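Local coordinates for phospholipase C-beta (PLC-beta) (Sepia officinalis, PDB 3QR0), which belongs to the phospholipase C-beta family of multidomain enzymes, joining a PH domain, EF-hand-like modules, a TIM-barrel-type X/Y region with a bound calcium ion, and a C2 domain, at residues Gln21-Trp31 / Leu122-Trp133. Residues are numbered along the deposited sequence; the frame is centred on the assembly and turned at random.
Sequences QLIKGDKFLKW and LVAENSSVAKKW
Asp26 OD2 is gripped from two directions in this PH domain, where strands 26-31 and 118-124, the first and last of the sheet in sequence, lie side by side and the C-terminal helix packs against them. Trp133 NE1 donates to the anti lone pair of Asp26 OD2 at 2.8 Å, almost straight (177°) and in the indole plane, while Gln21 NE2 donates to the syn lone pair. Two such donors would tend to favour the charged carboxylate and hold it in place, while the straight NE1 bond keeps the indole edge turned to Asp26. That indole is also clamped on both faces: Leu22 CD2 lies 3.8 Å from the centroid of the five-membered ring of Trp133, a CH-pi contact, and the Phe28 ring meets the opposite face edge-on, a T-shaped pair with planes at 86°. Phe28 shares its face of the sheet with Leu122 and Ala124; CG anti to the carbonyl carbon (chi1 -68°) directs the ring so that CZ reaches Trp133. Farther along, Leu29 and Val123 form an antiparallel hydrogen-bonded pair. Where the strands part, one water accepts from Glu125 N and donates to Lys27 O, and another links Asp26 OD1, Lys27 N and, at 2.7 Å from the water oxygen, Glu125 OE1.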
loop_
_atom_site.group_PDB
_atom_site.type_symbol
_atom_site.label_atom_id
_atom_site.label_comp_id
_atom_site.label_asym_id
_atom_site.label_seq_id
_atom_site.Cartn_x
_atom_site.Cartn_y
_atom_site.Cartn_z
ATOM N N GLN A 21 -4.163 18.602 -23.764
ATOM C CA GLN A 21 -5.099 19.507 -23.093
ATOM C C GLN A 21 -4.693 19.801 -21.647
ATOM O O GLN A 21 -4.762 20.948 -21.213
ATOM C CB GLN A 21 -6.515 18.921 -23.115
ATOM C CG GLN A 21 -7.591 19.827 -22.509
ATOM C CD GLN A 21 -8.952 19.153 -22.428
ATOM O OE1 GLN A 21 -9.239 18.217 -23.173
ATOM N NE2 GLN A 21 -9.799 19.629 -21.515
ATOM N N LEU A 22 -4.279 18.769 -20.909
ATOM C CA LEU A 22 -3.876 18.939 -19.508
ATOM C C LEU A 22 -2.474 19.526 -19.376
ATOM O O LEU A 22 -2.176 20.194 -18.385
ATOM C CB LEU A 22 -3.947 17.620 -18.724
ATOM C CG LEU A 22 -5.259 16.818 -18.692
ATOM C CD1 LEU A 22 -5.472 16.224 -17.306
ATOM C CD2 LEU A 22 -6.475 17.636 -19.120
ATOM N N ILE A 23 -1.621 19.265 -20.365
ATOM C CA ILE A 23 -0.272 19.833 -20.409
ATOM C C ILE A 23 -0.332 21.343 -20.648
ATOM O O ILE A 23 0.364 22.115 -19.985
ATOM C CB ILE A 23 0.584 19.146 -21.504
ATOM C CG1 ILE A 23 0.876 17.698 -21.102
ATOM C CG2 ILE A 23 1.895 19.897 -21.735
ATOM C CD1 ILE A 23 1.631 16.912 -22.145
ATOM N N LYS A 24 -1.166 21.750 -21.603
ATOM C CA LYS A 24 -1.452 23.158 -21.847
ATOM C C LYS A 24 -2.174 23.761 -20.639
ATOM O O LYS A 24 -1.805 24.826 -20.148
ATOM C CB LYS A 24 -2.315 23.305 -23.103
ATOM C CG LYS A 24 -2.964 24.665 -23.279
ATOM C CD LYS A 24 -3.867 24.692 -24.502
ATOM C CE LYS A 24 -5.238 24.084 -24.234
ATOM N NZ LYS A 24 -6.059 24.913 -23.319
ATOM N N GLY A 25 -3.216 23.072 -20.183
ATOM C CA GLY A 25 -3.921 23.450 -18.969
ATOM C C GLY A 25 -5.296 24.008 -19.237
ATOM O O GLY A 25 -5.613 24.395 -20.359
ATOM N N ASP A 26 -6.111 24.040 -18.190
ATOM C CA ASP A 26 -7.454 24.586 -18.266
ATOM C C ASP A 26 -7.655 25.628 -17.162
ATOM O O ASP A 26 -6.954 25.626 -16.144
ATOM C CB ASP A 26 -8.497 23.463 -18.158
ATOM C CG ASP A 26 -8.797 22.804 -19.504
ATOM O OD1 ASP A 26 -9.064 23.530 -20.486
ATOM O OD2 ASP A 26 -8.785 21.559 -19.574
ATOM N N LYS A 27 -8.604 26.525 -17.395
ATOM C CA LYS A 27 -8.920 27.589 -16.455
ATOM C C LYS A 27 -9.900 27.066 -15.413
ATOM O O LYS A 27 -10.864 26.377 -15.748
ATOM C CB LYS A 27 -9.502 28.796 -17.197
ATOM C CG LYS A 27 -8.563 29.355 -18.268
ATOM C CD LYS A 27 -9.287 30.163 -19.350
ATOM C CE LYS A 27 -9.276 31.656 -19.077
ATOM N NZ LYS A 27 -9.489 32.451 -20.322
ATOM N N PHE A 28 -9.626 27.368 -14.147
ATOM C CA PHE A 28 -10.514 27.007 -13.042
ATOM C C PHE A 28 -10.616 28.172 -12.079
ATOM O O PHE A 28 -9.684 28.964 -11.965
ATOM C CB PHE A 28 -9.961 25.823 -12.248
ATOM C CG PHE A 28 -9.949 24.518 -12.994
ATOM C CD1 PHE A 28 -10.975 23.596 -12.820
ATOM C CD2 PHE A 28 -8.887 24.187 -13.825
ATOM C CE1 PHE A 28 -10.959 22.375 -13.484
ATOM C CE2 PHE A 28 -8.861 22.969 -14.497
ATOM C CZ PHE A 28 -9.902 22.061 -14.326
ATOM N N LEU A 29 -11.739 28.267 -11.375
ATOM C CA LEU A 29 -11.816 29.141 -10.213
ATOM C C LEU A 29 -11.480 28.301 -8.991
ATOM O O LEU A 29 -12.058 27.236 -8.790
ATOM C CB LEU A 29 -13.201 29.774 -10.058
ATOM C CG LEU A 29 -13.571 30.876 -11.051
ATOM C CD1 LEU A 29 -14.922 31.496 -10.674
ATOM C CD2 LEU A 29 -12.502 31.966 -11.142
ATOM N N LYS A 30 -10.527 28.777 -8.196
ATOM C CA LYS A 30 -10.105 28.087 -6.979
ATOM C C LYS A 30 -10.646 28.827 -5.763
ATOM O O LYS A 30 -10.570 30.047 -5.699
ATOM C CB LYS A 30 -8.578 28.032 -6.925
ATOM C CG LYS A 30 -8.011 27.289 -5.736
ATOM C CD LYS A 30 -6.492 27.334 -5.745
ATOM C CE LYS A 30 -5.912 26.334 -4.753
ATOM N NZ LYS A 30 -6.313 26.658 -3.359
ATOM N N TRP A 31 -11.184 28.082 -4.798
ATOM C CA TRP A 31 -11.696 28.671 -3.559
ATOM C C TRP A 31 -11.353 27.788 -2.358
ATOM O O TRP A 31 -10.982 26.625 -2.521
ATOM C CB TRP A 31 -13.209 28.887 -3.654
ATOM C CG TRP A 31 -13.988 27.624 -3.853
ATOM C CD1 TRP A 31 -14.200 26.967 -5.032
ATOM C CD2 TRP A 31 -14.659 26.861 -2.843
ATOM N NE1 TRP A 31 -14.953 25.841 -4.816
ATOM C CE2 TRP A 31 -15.251 25.754 -3.482
ATOM C CE3 TRP A 31 -14.804 27.001 -1.456
ATOM C CZ2 TRP A 31 -15.982 24.792 -2.785
ATOM C CZ3 TRP A 31 -15.533 26.047 -0.763
ATOM C CH2 TRP A 31 -16.116 24.955 -1.430
ATOM N N LEU A 122 -12.199 23.437 -6.816
ATOM C CA LEU A 122 -12.111 24.090 -8.121
ATOM C C LEU A 122 -13.465 24.119 -8.810
ATOM O O LEU A 122 -14.279 23.224 -8.596
ATOM C CB LEU A 122 -11.140 23.326 -9.013
ATOM C CG LEU A 122 -9.725 23.146 -8.475
ATOM C CD1 LEU A 122 -8.952 22.147 -9.329
ATOM C CD2 LEU A 122 -9.021 24.490 -8.423
ATOM N N VAL A 123 -13.689 25.149 -9.634
ATOM C CA VAL A 123 -14.842 25.203 -10.534
ATOM C C VAL A 123 -14.316 25.276 -11.968
ATOM O O VAL A 123 -13.581 26.205 -12.311
ATOM C CB VAL A 123 -15.736 26.429 -10.253
ATOM C CG1 VAL A 123 -16.994 26.398 -11.134
ATOM C CG2 VAL A 123 -16.110 26.498 -8.770
ATOM N N ALA A 124 -14.665 24.283 -12.786
ATOM C CA ALA A 124 -14.297 24.270 -14.206
ATOM C C ALA A 124 -15.259 25.157 -14.997
ATOM O O ALA A 124 -16.275 25.590 -14.465
ATOM C CB ALA A 124 -14.324 22.847 -14.755
ATOM N N GLU A 125 -14.933 25.417 -16.263
ATOM C CA GLU A 125 -15.802 26.209 -17.144
ATOM C C GLU A 125 -17.035 25.426 -17.591
ATOM O O GLU A 125 -18.039 26.020 -17.980
ATOM C CB GLU A 125 -15.047 26.665 -18.392
ATOM C CG GLU A 125 -14.024 27.761 -18.165
ATOM C CD GLU A 125 -13.107 27.930 -19.360
ATOM O OE1 GLU A 125 -12.453 26.933 -19.745
ATOM O OE2 GLU A 125 -13.043 29.046 -19.913
ATOM N N ASN A 126 -16.941 24.100 -17.570
ATOM C CA ASN A 126 -18.057 23.236 -17.956
ATOM C C ASN A 126 -17.906 21.836 -17.363
ATOM O O ASN A 126 -16.906 21.538 -16.707
ATOM C CB ASN A 126 -18.208 23.185 -19.487
ATOM C CG ASN A 126 -16.983 22.623 -20.186
ATOM O OD1 ASN A 126 -16.538 21.511 -19.899
ATOM N ND2 ASN A 126 -16.433 23.393 -21.116
ATOM N N SER A 127 -18.904 20.987 -17.597
ATOM C CA SER A 127 -18.946 19.660 -16.995
ATOM C C SER A 127 -17.955 18.689 -17.637
ATOM O O SER A 127 -17.418 17.825 -16.954
ATOM C CB SER A 127 -20.370 19.090 -17.045
ATOM O OG SER A 127 -20.762 18.790 -18.372
ATOM N N SER A 128 -17.703 18.842 -18.935
ATOM C CA SER A 128 -16.765 17.966 -19.644
ATOM C C SER A 128 -15.324 18.125 -19.153
ATOM O O SER A 128 -14.611 17.137 -18.992
ATOM C CB SER A 128 -16.827 18.220 -21.149
ATOM O OG SER A 128 -18.113 17.900 -21.644
ATOM N N VAL A 129 -14.904 19.365 -18.927
ATOM C CA VAL A 129 -13.575 19.649 -18.400
ATOM C C VAL A 129 -13.412 19.070 -16.990
ATOM O O VAL A 129 -12.398 18.447 -16.690
ATOM C CB VAL A 129 -13.282 21.173 -18.381
ATOM C CG1 VAL A 129 -12.003 21.469 -17.610
ATOM C CG2 VAL A 129 -13.194 21.723 -19.811
ATOM N N ALA A 130 -14.415 19.265 -16.137
ATOM C CA ALA A 130 -14.382 18.725 -14.775
ATOM C C ALA A 130 -14.253 17.201 -14.785
ATOM O O ALA A 130 -13.475 16.633 -14.014
ATOM C CB ALA A 130 -15.628 19.148 -13.993
ATOM N N LYS A 131 -15.019 16.551 -15.655
ATOM C CA LYS A 131 -14.994 15.095 -15.769
ATOM C C LYS A 131 -13.645 14.606 -16.291
ATOM O O LYS A 131 -13.038 13.712 -15.701
ATOM C CB LYS A 131 -16.129 14.603 -16.679
ATOM C CG LYS A 131 -16.249 13.086 -16.763
ATOM C CD LYS A 131 -17.505 12.673 -17.520
ATOM C CE LYS A 131 -17.569 11.164 -17.709
ATOM N NZ LYS A 131 -18.754 10.766 -18.521
ATOM N N LYS A 132 -13.169 15.200 -17.383
ATOM C CA LYS A 132 -11.891 14.797 -17.976
ATOM C C LYS A 132 -10.732 14.910 -16.983
ATOM O O LYS A 132 -9.926 13.987 -16.871
ATOM C CB LYS A 132 -11.574 15.611 -19.232
ATOM C CG LYS A 132 -10.289 15.170 -19.930
ATOM C CD LYS A 132 -10.391 15.258 -21.445
ATOM C CE LYS A 132 -9.299 14.435 -22.137
ATOM N NZ LYS A 132 -9.283 13.001 -21.722
ATOM N N TRP A 133 -10.649 16.033 -16.271
ATOM C CA TRP A 133 -9.583 16.217 -15.274
ATOM C C TRP A 133 -9.692 15.202 -14.138
ATOM O O TRP A 133 -8.690 14.661 -13.690
ATOM C CB TRP A 133 -9.571 17.641 -14.710
ATOM C CG TRP A 133 -8.857 18.595 -15.593
ATOM C CD1 TRP A 133 -9.339 19.180 -16.722
ATOM C CD2 TRP A 133 -7.520 19.077 -15.431
ATOM N NE1 TRP A 133 -8.392 19.996 -17.275
ATOM C CE2 TRP A 133 -7.262 19.952 -16.502
ATOM C CE3 TRP A 133 -6.518 18.859 -14.482
ATOM C CZ2 TRP A 133 -6.038 20.607 -16.657
ATOM C CZ3 TRP A 133 -5.299 19.516 -14.637
ATOM C CH2 TRP A 133 -5.074 20.377 -15.714
HETATM O O HOH W 1 -9.808 26.305 -20.057
HETATM O O HOH W 2 -12.413 24.880 -17.473
HETATM O O HOH W 3 -15.650 23.455 -6.237
#